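Local coordinates for conserved membrane protein (Chlamydia abortus, PDB 6GZU) that combines deubiquitinating and acetyltransferase activities in a secreted effector, probably a cysteine peptidase of the CE clan, that induces fragmentation of the Golgi, at residues 16-19 and 20-24; 85-88 and 89-92; 161-164 and 165-168; 210-213 and 214-217; 239-242 and 243-247. All coordinates share one frame; numbering follows the deposited sequence. Where two conformers were deposited one is given.

In the fold
The chain is the C-terminal part of the protein and carries a domain matching the Ulp1 protease family. Contacts 3 and 4 are turns inside helices 159-174 and 204-217, which pack apolar faces on the central sheet. Contact 1 opens helix 20-33 with a polar capping box. Contact 5 closes helix 228-241 and is the surface contact, rich in proline and charge. Contact 2 is a pair of loop turns near the zinc ion. Contacts 1 and 5 meet where Trp18 CZ2 lies 3.5 Å from Leu239 CD2. Contacts 4 and 5 are joined by a salt bridge between Asp213 and Arg245. Contacts 3 and 5 lie about 34 Å apart between centres, on opposite sides of the chain's centre.

Contact 1. Residues 16-19 and 20-24; sequences SSWD and HLEIS
Asp19 and Glu22 form a capping box at the start of helix 20-33. Asp19 is the N-cap. Its OD1 accepts from Glu22 N at 3.0 Å, and the donor comes in nearly along the C-O direction of the carboxylate. The return bond runs from Asp19 N to Glu22 OE1, also 3.0 Å and nearly straight. Here OE1 uses its anti lone pair, on the side away from OE2. The two side chains cross at about a right angle, with the carboxylate planes turned 47° apart. The Asp19 carboxylate is held over the helix start because CG sits between the backbone N and the carbonyl carbon (chi1 62°). This double grip also sets two like charges close together, with Asp19 OD1 3.1 Å from Glu22 OE1. The amides at the helix start may ease that repulsion.

Trp18 lies alongside the box. Glu22 CB sits over one face of its indole as a CH-pi contact, 4.1 Å from the centroid of the five-membered ring. The ring and the Glu22 carboxylate are tilted 24° apart. Ile23 CG1 approaches Trp18 CB at 4.2 Å on the apolar side. Asp19 O accepts from Ile23 N and starts the regular helical bonding. Trp18 is further packed by Ile206 and Ser209 of helix 204-217 and by Phe238 of helix 228-241, so the cap is tied to two neighbouring helices. Water 1 joins the loop to the box: it donates to Ser17 O at 2.7 Å and to Glu22 OE1 at 2.6 Å.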
loop_
_atom_site.group_PDB
_atom_site.type_symbol
_atom_site.label_atom_id
_atom_site.label_comp_id
_atom_site.label_asym_id
_atom_site.label_seq_id
_atom_site.Cartn_x
_atom_site.Cartn_y
_atom_site.Cartn_z
ATOM N N SER A 16 10.711 -4.383 -17.616
ATOM C CA SER A 16 11.108 -3.101 -17.047
ATOM C C SER A 16 10.401 -3.002 -15.680
ATOM O O SER A 16 9.195 -3.208 -15.584
ATOM C CB SER A 16 10.694 -1.959 -17.986
ATOM O OG SER A 16 11.040 -2.256 -19.347
ATOM N N SER A 17 11.177 -2.734 -14.628
ATOM C CA SER A 17 10.683 -2.555 -13.266
ATOM C C SER A 17 9.676 -1.421 -13.211
ATOM O O SER A 17 9.599 -0.557 -14.116
ATOM C CB SER A 17 11.847 -2.158 -12.381
ATOM O OG SER A 17 12.435 -1.002 -12.936
ATOM N N TRP A 18 8.915 -1.415 -12.132
ATOM C CA TRP A 18 7.937 -0.368 -11.886
ATOM C C TRP A 18 8.437 0.412 -10.676
ATOM O O TRP A 18 8.790 -0.192 -9.654
ATOM C CB TRP A 18 6.561 -0.993 -11.610
ATOM C CG TRP A 18 5.775 -1.327 -12.849
ATOM C CD1 TRP A 18 6.264 -1.462 -14.119
ATOM C CD2 TRP A 18 4.361 -1.566 -12.928
ATOM N NE1 TRP A 18 5.226 -1.765 -14.988
ATOM C CE2 TRP A 18 4.053 -1.849 -14.274
ATOM C CE3 TRP A 18 3.330 -1.595 -11.971
ATOM C CZ2 TRP A 18 2.756 -2.127 -14.706
ATOM C CZ3 TRP A 18 2.036 -1.869 -12.396
ATOM C CH2 TRP A 18 1.759 -2.138 -13.758
ATOM N N ASP A 19 8.528 1.734 -10.827
ATOM C CA ASP A 19 8.972 2.646 -9.765
ATOM C C ASP A 19 7.709 3.144 -9.025
ATOM O O ASP A 19 6.591 2.700 -9.313
ATOM C CB ASP A 19 9.835 3.818 -10.341
ATOM C CG ASP A 19 9.059 4.732 -11.365
ATOM O OD1 ASP A 19 7.815 4.660 -11.467
ATOM O OD2 ASP A 19 9.684 5.555 -12.100
ATOM N N HIS A 20 7.880 4.052 -8.075
ATOM C CA HIS A 20 6.742 4.504 -7.300
ATOM C C HIS A 20 5.637 5.070 -8.201
ATOM O O HIS A 20 4.446 4.830 -7.954
ATOM C CB HIS A 20 7.164 5.556 -6.306
ATOM C CG HIS A 20 6.087 5.923 -5.331
ATOM N ND1 HIS A 20 5.838 7.223 -4.961
ATOM C CD2 HIS A 20 5.242 5.152 -4.599
ATOM C CE1 HIS A 20 4.870 7.246 -4.058
ATOM N NE2 HIS A 20 4.476 6.002 -3.837
ATOM N N LEU A 21 5.997 5.836 -9.227
ATOM C CA LEU A 21 4.966 6.452 -10.087
ATOM C C LEU A 21 4.164 5.411 -10.886
ATOM O O LEU A 21 2.936 5.531 -11.016
ATOM C CB LEU A 21 5.566 7.532 -11.026
ATOM C CG LEU A 21 6.119 8.730 -10.224
ATOM C CD1 LEU A 21 6.776 9.793 -11.087
ATOM C CD2 LEU A 21 5.036 9.365 -9.370
ATOM N N GLU A 22 4.844 4.380 -11.387
ATOM C CA GLU A 22 4.169 3.289 -12.110
ATOM C C GLU A 22 3.256 2.485 -11.201
ATOM O O GLU A 22 2.113 2.161 -11.573
ATOM C CB GLU A 22 5.180 2.377 -12.790
ATOM C CG GLU A 22 5.674 3.012 -14.051
ATOM C CD GLU A 22 7.103 2.677 -14.482
ATOM O OE1 GLU A 22 8.019 2.479 -13.659
ATOM O OE2 GLU A 22 7.320 2.677 -15.699
ATOM N N ILE A 23 3.720 2.215 -9.987
ATOM C CA ILE A 23 2.873 1.528 -9.033
ATOM C C ILE A 23 1.657 2.399 -8.692
ATOM O O ILE A 23 0.516 1.937 -8.711
ATOM C CB ILE A 23 3.647 1.237 -7.738
ATOM C CG1 ILE A 23 4.730 0.180 -7.999
ATOM C CG2 ILE A 23 2.687 0.748 -6.651
ATOM C CD1 ILE A 23 5.819 0.132 -6.901
ATOM N N SER A 24 1.898 3.669 -8.401
ATOM C CA SER A 24 0.789 4.560 -8.062
ATOM C C SER A 24 -0.193 4.701 -9.215
ATOM O O SER A 24 -1.387 4.849 -8.967
ATOM C CB SER A 24 1.321 5.932 -7.665
ATOM O OG SER A 24 1.988 5.843 -6.421
HETATM O O HOH W 1 10.205 1.932 -14.928
#

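Contact 2. Residues 85-88 and 89-92; sequences QDYP and HLAD
Tyr87 and Leu90 lie side by side and point the same way. Leu90 CD1 touches Tyr87 CD1 at 3.7 Å, approaching the ring obliquely, and also rests near Tyr87 CB. The backbone between them makes a tight turn of type I shape. Leu90 N donates to Tyr87 O at 3.1 Å, from well above the carbonyl plane. A second, weak bond follows it, from Ala91 N to Pro88 O at 3.4 Å.

His89 folds back over the turn. Its CG stands between the backbone N and the carbonyl carbon (chi1 56°), which brings the imidazole beside the residues before it. His89 CE1 reaches the edge of the Tyr87 ring, 4.0 Å from CD1. The edge of the imidazole also meets Asp86 O, 3.5 Å from CE1, and Pro88 CD, 3.7 Å from ND1. Leu90 CG lies over one imidazole face. His89 ND1 is buried here and has no polar partner in the model.

The next shell fixes these groups. His89 NE2 is hydrogen-bonded to Val39 O, which sets the rotation of the imidazole. Asp86 OD1 is bonded to Ser41 OG, so the residue before the turn is tied to the same loop. Pro88 packs on Cys253, Thr254 and Val257 of helix 252-257. The Tyr87 ring makes edge-to-face contacts with His79 and His80. His80 is a zinc ligand, and the Leu90 side chain is about 4 Å from the His80 side chain. The turn therefore forms part of the surroundings of the zinc site completed by His60, Cys78 and Cys95.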
loop_
_atom_site.group_PDB
_atom_site.type_symbol
_atom_site.label_atom_id
_atom_site.label_comp_id
_atom_site.label_asym_id
_atom_site.label_seq_id
_atom_site.Cartn_x
_atom_site.Cartn_y
_atom_site.Cartn_z
ATOM N N GLN A 85 -0.135 17.729 -4.069
ATOM C CA GLN A 85 1.151 17.080 -4.206
ATOM C C GLN A 85 1.020 15.629 -3.790
ATOM O O GLN A 85 1.384 14.725 -4.537
ATOM C CB GLN A 85 2.167 17.770 -3.333
ATOM C CG GLN A 85 3.542 17.152 -3.395
ATOM C CD GLN A 85 4.523 17.993 -2.630
ATOM O OE1 GLN A 85 4.429 18.101 -1.397
ATOM N NE2 GLN A 85 5.449 18.635 -3.350
ATOM N N ASP A 86 0.480 15.392 -2.596
ATOM C CA ASP A 86 0.238 14.018 -2.149
ATOM C C ASP A 86 -1.099 13.446 -2.616
ATOM O O ASP A 86 -1.191 12.263 -2.936
ATOM C CB ASP A 86 0.246 13.940 -0.628
ATOM C CG ASP A 86 1.561 14.347 -0.031
ATOM O OD1 ASP A 86 2.486 13.506 -0.039
ATOM O OD2 ASP A 86 1.643 15.472 0.509
ATOM N N TYR A 87 -2.146 14.269 -2.594
ATOM C CA TYR A 87 -3.512 13.766 -2.807
ATOM C C TYR A 87 -4.316 14.521 -3.849
ATOM O O TYR A 87 -5.450 14.888 -3.578
ATOM C CB TYR A 87 -4.314 13.734 -1.478
ATOM C CG TYR A 87 -3.569 13.065 -0.347
ATOM C CD1 TYR A 87 -3.381 11.693 -0.333
ATOM C CD2 TYR A 87 -3.051 13.815 0.728
ATOM C CE1 TYR A 87 -2.678 11.076 0.701
ATOM C CE2 TYR A 87 -2.342 13.206 1.772
ATOM C CZ TYR A 87 -2.168 11.841 1.743
ATOM O OH TYR A 87 -1.454 11.248 2.745
ATOM N N PRO A 88 -3.779 14.712 -5.055
ATOM C CA PRO A 88 -4.612 15.427 -6.032
ATOM C C PRO A 88 -5.854 14.611 -6.398
ATOM O O PRO A 88 -6.878 15.184 -6.772
ATOM C CB PRO A 88 -3.687 15.549 -7.243
ATOM C CG PRO A 88 -2.691 14.373 -7.087
ATOM C CD PRO A 88 -2.490 14.258 -5.606
ATOM N N HIS A 89 -5.757 13.281 -6.269
ATOM C CA HIS A 89 -6.841 12.365 -6.619
ATOM C C HIS A 89 -7.960 12.362 -5.561
ATOM O O HIS A 89 -9.010 11.748 -5.778
ATOM C CB HIS A 89 -6.286 10.954 -6.810
ATOM C CG HIS A 89 -5.538 10.452 -5.617
ATOM N ND1 HIS A 89 -4.388 11.060 -5.146
ATOM C CD2 HIS A 89 -5.786 9.408 -4.793
ATOM C CE1 HIS A 89 -3.960 10.406 -4.081
ATOM N NE2 HIS A 89 -4.781 9.388 -3.858
ATOM N N LEU A 90 -7.722 13.000 -4.412
ATOM C CA LEU A 90 -8.742 13.075 -3.349
ATOM C C LEU A 90 -9.402 14.441 -3.268
ATOM O O LEU A 90 -10.329 14.630 -2.477
ATOM C CB LEU A 90 -8.141 12.761 -1.974
ATOM C CG LEU A 90 -7.556 11.347 -1.865
ATOM C CD1 LEU A 90 -7.002 11.067 -0.463
ATOM C CD2 LEU A 90 -8.601 10.292 -2.303
ATOM N N ALA A 91 -8.955 15.386 -4.095
ATOM C CA ALA A 91 -9.515 16.742 -4.111
ATOM C C ALA A 91 -11.049 16.756 -4.256
ATOM O O ALA A 91 -11.739 17.580 -3.643
ATOM C CB ALA A 91 -8.868 17.585 -5.206
ATOM N N ASP A 92 -11.589 15.819 -5.037
ATOM C CA ASP A 92 -13.034 15.714 -5.261
ATOM C C ASP A 92 -13.691 14.460 -4.639
ATOM O O ASP A 92 -14.822 14.118 -5.003
ATOM C CB ASP A 92 -13.327 15.735 -6.769
#

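Contact 3. Residues 161-164 and 165-168; sequences LIDP and ALNS
Asp163 and Asn167 bring the flat groups of this helical turn, a carboxylate and an amide. They stand one turn apart and do not stack. Asp163 OD1 forms a salt bridge with Lys191 of strand 188-191. The Asn167 amide folds back near Asp163 O.

The apolar face is carried by Ile162 and Leu166, which cross at a slant. Leu166 CD1 lies 3.9 Å from Ile162 CG1. That branch of Ile162 points on along the helix because CG1 is anti to the backbone N (chi1 -172°). Its CD1 reaches Leu166 CG at 4.1 Å. Both residues pack on Phe149 of strand 146-150.

Helix 159-174 is the helix of a beta-alpha-beta unit between strands 146-150 and 188-191. It is kinked where Pro164 has no N-H to give to the turn before. Leu166 N to Ile162 O, 3.1 Å, and Asn167 N to Asp163 O, 2.9 Å, carry the helical bonding past the proline. The chemistry implies a two-faced helix: its hydrocarbon side packs on the sheet, while the Asp163 charge ties it to strand 188-191.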
loop_
_atom_site.group_PDB
_atom_site.type_symbol
_atom_site.label_atom_id
_atom_site.label_comp_id
_atom_site.label_asym_id
_atom_site.label_seq_id
_atom_site.Cartn_x
_atom_site.Cartn_y
_atom_site.Cartn_z
ATOM N N LEU A 161 11.770 -5.652 11.715
ATOM C CA LEU A 161 11.389 -4.346 11.227
ATOM C C LEU A 161 9.949 -4.280 10.767
ATOM O O LEU A 161 9.247 -3.281 11.040
ATOM C CB LEU A 161 12.314 -3.929 10.087
ATOM C CG LEU A 161 13.757 -3.678 10.473
ATOM C CD1 LEU A 161 14.507 -3.153 9.259
ATOM C CD2 LEU A 161 13.903 -2.729 11.654
ATOM N N ILE A 162 9.487 -5.298 10.044
ATOM C CA ILE A 162 8.141 -5.249 9.484
ATOM C C ILE A 162 7.097 -5.695 10.487
ATOM O O ILE A 162 6.030 -5.083 10.560
ATOM C CB ILE A 162 7.989 -6.031 8.114
ATOM C CG1 ILE A 162 6.616 -5.771 7.475
ATOM C CG2 ILE A 162 8.239 -7.551 8.271
ATOM C CD1 ILE A 162 6.335 -4.317 7.199
ATOM N N ASP A 163 7.392 -6.714 11.295
ATOM C CA ASP A 163 6.330 -7.233 12.184
ATOM C C ASP A 163 5.818 -6.222 13.233
ATOM O O ASP A 163 4.610 -6.181 13.458
ATOM C CB ASP A 163 6.717 -8.569 12.865
ATOM C CG ASP A 163 6.784 -9.723 11.889
ATOM O OD1 ASP A 163 6.460 -9.523 10.699
ATOM O OD2 ASP A 163 7.172 -10.839 12.298
ATOM N N PRO A 164 6.710 -5.419 13.866
ATOM C CA PRO A 164 6.144 -4.500 14.877
ATOM C C PRO A 164 5.209 -3.529 14.211
ATOM O O PRO A 164 4.145 -3.181 14.773
ATOM C CB PRO A 164 7.361 -3.764 15.390
ATOM C CG PRO A 164 8.448 -4.759 15.268
ATOM C CD PRO A 164 8.183 -5.502 13.977
ATOM N N ALA A 165 5.541 -3.089 13.000
ATOM C CA ALA A 165 4.669 -2.148 12.296
ATOM C C ALA A 165 3.291 -2.789 11.968
ATOM O O ALA A 165 2.226 -2.196 12.238
ATOM C CB ALA A 165 5.387 -1.594 11.024
ATOM N N LEU A 166 3.289 -4.006 11.402
ATOM C CA LEU A 166 2.023 -4.660 11.045
ATOM C C LEU A 166 1.182 -4.851 12.291
ATOM O O LEU A 166 -0.034 -4.640 12.261
ATOM C CB LEU A 166 2.273 -6.016 10.375
ATOM C CG LEU A 166 3.057 -5.938 9.043
ATOM C CD1 LEU A 166 3.266 -7.368 8.584
ATOM C CD2 LEU A 166 2.343 -5.106 7.985
ATOM N N ASN A 167 1.809 -5.285 13.384
ATOM C CA ASN A 167 1.056 -5.677 14.579
ATOM C C ASN A 167 0.623 -4.473 15.355
ATOM O O ASN A 167 -0.447 -4.502 15.998
ATOM C CB ASN A 167 1.861 -6.690 15.412
ATOM C CG ASN A 167 1.906 -8.009 14.746
ATOM O OD1 ASN A 167 2.892 -8.349 14.003
ATOM N ND2 ASN A 167 0.854 -8.767 14.915
ATOM N N SER A 168 1.396 -3.388 15.286
ATOM C CA SER A 168 0.968 -2.187 15.969
ATOM C C SER A 168 -0.239 -1.579 15.227
ATOM O O SER A 168 -1.230 -1.164 15.861
ATOM C CB SER A 168 2.131 -1.224 16.069
ATOM O OG SER A 168 1.824 -0.160 16.919
#

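Contact 4. Residues 210-213 and 214-217; sequences LFLD and KYLD
Leu210, Phe211 and Leu212 each accept a hydrogen bond through the carbonyl from the residue four places on, in regular alpha-helical fashion; Tyr215 N to Phe211 O is the shortest at 2.7 Å. On the buried side, Phe211 and Tyr215 pack obliquely. Their ring centroids are 5.9 Å apart and their planes stand at 41°. Tyr215 CB lies over one face of the Phe211 ring, and Phe211 CZ meets Tyr215 CD2 at 4.0 Å. Next round the helix, Leu212 CG touches Leu216 CD1 at 3.9 Å.

Toward the surface, the Lys214 chain bends at chi2 (-100°), and its CG lies 4.0 Å from Leu210 CD2. Its amine leads away from this contact. The carboxylates of Asp213 and Asp217 do not touch. Water 3 lies within 2.8 Å of both Asp213 OD1 and Asp217 OD2 and links them. Both acids have outside partners: Asp213 OD2 is hydrogen-bonded to His26 and forms a salt bridge with Arg245, and Asp217 OD2 forms one with Lys33. These links probably offset the two nearby negative charges.

Helix 204-217 lies between strand 134-141 of the sheet and helices 20-33 and 228-241. Phe211 and Leu212 pack on Ile139 of that strand, and Phe211 stacks on Phe150. The Tyr215 hydroxyl is hydrogen-bonded to Glu146 and Asn141. Leu212 and Leu216 press against Leu30 of helix 20-33, while Leu210 packs on Phe234 and Phe238 of helix 228-241.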
loop_
_atom_site.group_PDB
_atom_site.type_symbol
_atom_site.label_atom_id
_atom_site.label_comp_id
_atom_site.label_asym_id
_atom_site.label_seq_id
_atom_site.Cartn_x
_atom_site.Cartn_y
_atom_site.Cartn_z
ATOM N N LEU A 210 -0.140 -6.534 -9.438
ATOM C CA LEU A 210 -0.971 -7.675 -9.839
ATOM C C LEU A 210 -1.700 -8.243 -8.615
ATOM O O LEU A 210 -2.899 -8.561 -8.677
ATOM C CB LEU A 210 -0.096 -8.770 -10.488
ATOM C CG LEU A 210 -0.658 -10.090 -11.025
ATOM C CD1 LEU A 210 0.397 -10.741 -11.955
ATOM C CD2 LEU A 210 -1.001 -11.080 -9.900
ATOM N N PHE A 211 -0.996 -8.394 -7.498
ATOM C CA PHE A 211 -1.649 -8.924 -6.308
ATOM C C PHE A 211 -2.843 -8.064 -5.904
ATOM O O PHE A 211 -3.931 -8.601 -5.601
ATOM C CB PHE A 211 -0.674 -9.086 -5.142
ATOM C CG PHE A 211 -1.348 -9.548 -3.891
ATOM C CD1 PHE A 211 -1.791 -10.873 -3.788
ATOM C CD2 PHE A 211 -1.626 -8.637 -2.887
ATOM C CE1 PHE A 211 -2.483 -11.325 -2.668
ATOM C CE2 PHE A 211 -2.295 -9.055 -1.729
ATOM C CZ PHE A 211 -2.715 -10.417 -1.624
ATOM N N LEU A 212 -2.637 -6.760 -5.830
ATOM C CA LEU A 212 -3.737 -5.909 -5.367
ATOM C C LEU A 212 -4.915 -6.019 -6.343
ATOM O O LEU A 212 -6.076 -6.055 -5.940
ATOM C CB LEU A 212 -3.304 -4.451 -5.252
ATOM C CG LEU A 212 -4.418 -3.519 -4.731
ATOM C CD1 LEU A 212 -4.829 -3.909 -3.302
ATOM C CD2 LEU A 212 -3.887 -2.115 -4.754
ATOM N N ASP A 213 -4.622 -6.032 -7.641
ATOM C CA ASP A 213 -5.618 -6.223 -8.692
ATOM C C ASP A 213 -6.515 -7.430 -8.386
ATOM O O ASP A 213 -7.742 -7.335 -8.357
ATOM C CB ASP A 213 -4.872 -6.425 -10.000
ATOM C CG ASP A 213 -5.660 -6.014 -11.174
ATOM O OD1 ASP A 213 -6.755 -6.571 -11.381
ATOM O OD2 ASP A 213 -5.178 -5.142 -11.920
ATOM N N LYS A 214 -5.891 -8.565 -8.106
ATOM C CA LYS A 214 -6.637 -9.772 -7.832
ATOM C C LYS A 214 -7.286 -9.778 -6.464
ATOM O O LYS A 214 -8.387 -10.290 -6.314
ATOM C CB LYS A 214 -5.680 -10.952 -7.950
ATOM C CG LYS A 214 -4.939 -11.000 -9.268
ATOM C CD LYS A 214 -5.563 -11.969 -10.177
ATOM C CE LYS A 214 -4.746 -12.030 -11.451
ATOM N NZ LYS A 214 -5.500 -12.523 -12.620
ATOM N N TYR A 215 -6.594 -9.234 -5.469
ATOM C CA TYR A 215 -7.128 -9.145 -4.100
ATOM C C TYR A 215 -8.434 -8.388 -4.080
ATOM O O TYR A 215 -9.347 -8.753 -3.320
ATOM C CB TYR A 215 -6.106 -8.478 -3.157
ATOM C CG TYR A 215 -6.600 -8.185 -1.767
ATOM C CD1 TYR A 215 -7.246 -6.993 -1.487
ATOM C CD2 TYR A 215 -6.396 -9.088 -0.718
ATOM C CE1 TYR A 215 -7.705 -6.713 -0.208
ATOM C CE2 TYR A 215 -6.876 -8.816 0.550
ATOM C CZ TYR A 215 -7.537 -7.630 0.797
ATOM O OH TYR A 215 -8.001 -7.311 2.059
ATOM N N LEU A 216 -8.523 -7.307 -4.856
ATOM C CA LEU A 216 -9.724 -6.472 -4.811
ATOM C C LEU A 216 -10.945 -7.189 -5.422
ATOM O O LEU A 216 -12.103 -6.840 -5.122
ATOM C CB LEU A 216 -9.472 -5.106 -5.513
ATOM C CG LEU A 216 -8.525 -4.173 -4.717
ATOM C CD1 LEU A 216 -8.143 -2.970 -5.562
ATOM C CD2 LEU A 216 -9.184 -3.690 -3.392
ATOM N N ASP A 217 -10.700 -8.172 -6.295
ATOM C CA ASP A 217 -11.789 -9.025 -6.789
ATOM C C ASP A 217 -12.082 -10.225 -5.888
ATOM O O ASP A 217 -13.192 -10.735 -5.866
ATOM C CB ASP A 217 -11.511 -9.498 -8.218
ATOM C CG ASP A 217 -11.681 -8.371 -9.244
ATOM O OD1 ASP A 217 -12.483 -7.444 -9.005
ATOM O OD2 ASP A 217 -11.008 -8.405 -10.274
HETATM O O HOH W 2 -9.556 -5.708 -9.666
HETATM O O HOH W 3 -8.401 -8.842 -11.125
#

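Contact 5. Residues 239-242 and 243-247; sequences LETI and PQRPI
Thr241 and Arg245 lie side by side where helix 228-241 runs out into a short 3-10 turn. Two backbone bonds make this turn. Gln244 N donates to Thr241 O at 3.0 Å, and Arg245 N donates to Ile242 O at 2.9 Å. Both donors stand well above the carbonyl planes, and each bond spans three residues, as in a 3-10 turn.

The close-packed part is formed by Thr241, Ile242 and Arg245. The aliphatic part of Arg245 passes over the Thr241 carbonyl, with CG 3.4 Å from Thr241 O. The chain then bends at chi3 (69°) and turns the guanidinium back along the Thr241 side chain. Ile242 crosses it at a slant, its CD1 4.0 Å from Arg245 NH2. This side faces helix 20-33: Ile242 packs on His26 and Arg29, and Arg245 packs on His26. Arg245 NH1 makes a salt bridge with Asp213 of helix 204-217, the main polar tie of the residue.

The other side is open to solvent. Pro243 and Gln244 are exposed, as is Glu240. Pro243 has no N-H and cannot extend the helical bonding. Its ring sets CD 3.5 Å from Leu239 O and also close to Glu240 O, two carbonyls of the last helical turn. Gln244 folds its side chain back toward the backbone carbonyl of Glu240.

Thr241 OG1 is held first by a hydrogen bond to Phe238 O. It also lies in the guanidinium plane, at the edge of the group, and takes a weak hydrogen bond from Arg245 NH2 at 3.5 Å.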
loop_
_atom_site.group_PDB
_atom_site.type_symbol
_atom_site.label_atom_id
_atom_site.label_comp_id
_atom_site.label_asym_id
_atom_site.label_seq_id
_atom_site.Cartn_x
_atom_site.Cartn_y
_atom_site.Cartn_z
ATOM N N LEU A 239 0.898 -7.567 -17.706
ATOM C CA LEU A 239 1.348 -6.345 -18.354
ATOM C C LEU A 239 0.597 -6.072 -19.645
ATOM O O LEU A 239 0.311 -4.908 -19.977
ATOM C CB LEU A 239 2.860 -6.393 -18.609
ATOM C CG LEU A 239 3.697 -6.319 -17.323
ATOM C CD1 LEU A 239 5.163 -6.533 -17.678
ATOM C CD2 LEU A 239 3.494 -4.982 -16.603
ATOM N N GLU A 240 0.242 -7.132 -20.365
ATOM C CA GLU A 240 -0.355 -6.939 -21.673
ATOM C C GLU A 240 -1.800 -6.463 -21.587
ATOM O O GLU A 240 -2.346 -6.021 -22.600
ATOM C CB GLU A 240 -0.192 -8.170 -22.578
ATOM C CG GLU A 240 1.244 -8.290 -23.066
ATOM C CD GLU A 240 1.570 -9.598 -23.773
ATOM O OE1 GLU A 240 0.702 -10.499 -23.872
ATOM O OE2 GLU A 240 2.720 -9.726 -24.239
ATOM N N THR A 241 -2.397 -6.494 -20.387
ATOM C CA THR A 241 -3.752 -5.953 -20.175
ATOM C C THR A 241 -3.714 -4.432 -19.992
ATOM O O THR A 241 -4.699 -3.719 -20.243
ATOM C CB THR A 241 -4.475 -6.567 -18.939
ATOM O OG1 THR A 241 -3.892 -6.079 -17.721
ATOM C CG2 THR A 241 -4.404 -8.085 -18.941
ATOM N N ILE A 242 -2.570 -3.934 -19.557
ATOM C CA ILE A 242 -2.505 -2.541 -19.114
ATOM C C ILE A 242 -2.897 -1.558 -20.225
ATOM O O ILE A 242 -3.617 -0.574 -19.955
ATOM C CB ILE A 242 -1.135 -2.199 -18.457
ATOM C CG1 ILE A 242 -0.927 -3.056 -17.188
ATOM C CG2 ILE A 242 -1.106 -0.725 -18.058
ATOM C CD1 ILE A 242 -2.003 -2.899 -16.172
ATOM N N PRO A 243 -2.493 -1.801 -21.477
ATOM C CA PRO A 243 -2.863 -0.767 -22.476
ATOM C C PRO A 243 -4.355 -0.686 -22.778
ATOM O O PRO A 243 -4.828 0.329 -23.317
ATOM C CB PRO A 243 -2.072 -1.222 -23.725
ATOM C CG PRO A 243 -0.877 -1.938 -23.162
ATOM C CD PRO A 243 -1.471 -2.724 -22.015
ATOM N N GLN A 244 -5.104 -1.731 -22.439
ATOM C CA GLN A 244 -6.549 -1.705 -22.626
ATOM C C GLN A 244 -7.280 -1.112 -21.433
ATOM O O GLN A 244 -8.509 -1.010 -21.433
ATOM C CB GLN A 244 -7.082 -3.109 -22.917
ATOM C CG GLN A 244 -6.562 -3.727 -24.236
ATOM C CD GLN A 244 -5.366 -4.627 -24.011
ATOM O OE1 GLN A 244 -5.356 -5.440 -23.075
ATOM N NE2 GLN A 244 -4.333 -4.486 -24.873
ATOM N N ARG A 245 -6.522 -0.707 -20.426
ATOM C CA ARG A 245 -7.076 -0.173 -19.177
ATOM C C ARG A 245 -6.598 1.256 -18.829
ATOM O O ARG A 245 -6.015 1.480 -17.766
ATOM C CB ARG A 245 -6.732 -1.123 -18.011
ATOM C CG ARG A 245 -7.190 -2.565 -18.216
ATOM C CD ARG A 245 -6.509 -3.504 -17.218
ATOM N NE ARG A 245 -6.972 -3.275 -15.870
ATOM C CZ ARG A 245 -6.437 -3.860 -14.804
ATOM N NH1 ARG A 245 -6.916 -3.587 -13.618
ATOM N NH2 ARG A 245 -5.392 -4.685 -14.935
ATOM N N PRO A 246 -6.865 2.227 -19.718
ATOM C CA PRO A 246 -6.401 3.590 -19.489
ATOM C C PRO A 246 -7.122 4.219 -18.297
ATOM O O PRO A 246 -8.260 3.864 -17.946
ATOM C CB PRO A 246 -6.793 4.293 -20.783
ATOM C CG PRO A 246 -7.978 3.458 -21.306
ATOM C CD PRO A 246 -7.559 2.070 -20.997
ATOM N N ILE A 247 -6.456 5.192 -17.704
ATOM C CA ILE A 247 -7.056 6.003 -16.641
ATOM C C ILE A 247 -7.938 7.035 -17.322
ATOM O O ILE A 247 -7.499 7.693 -18.265
ATOM C CB ILE A 247 -5.960 6.654 -15.807
ATOM C CG1 ILE A 247 -5.253 5.577 -14.941
ATOM C CG2 ILE A 247 -6.549 7.813 -14.949
ATOM C CD1 ILE A 247 -3.998 6.075 -14.310
#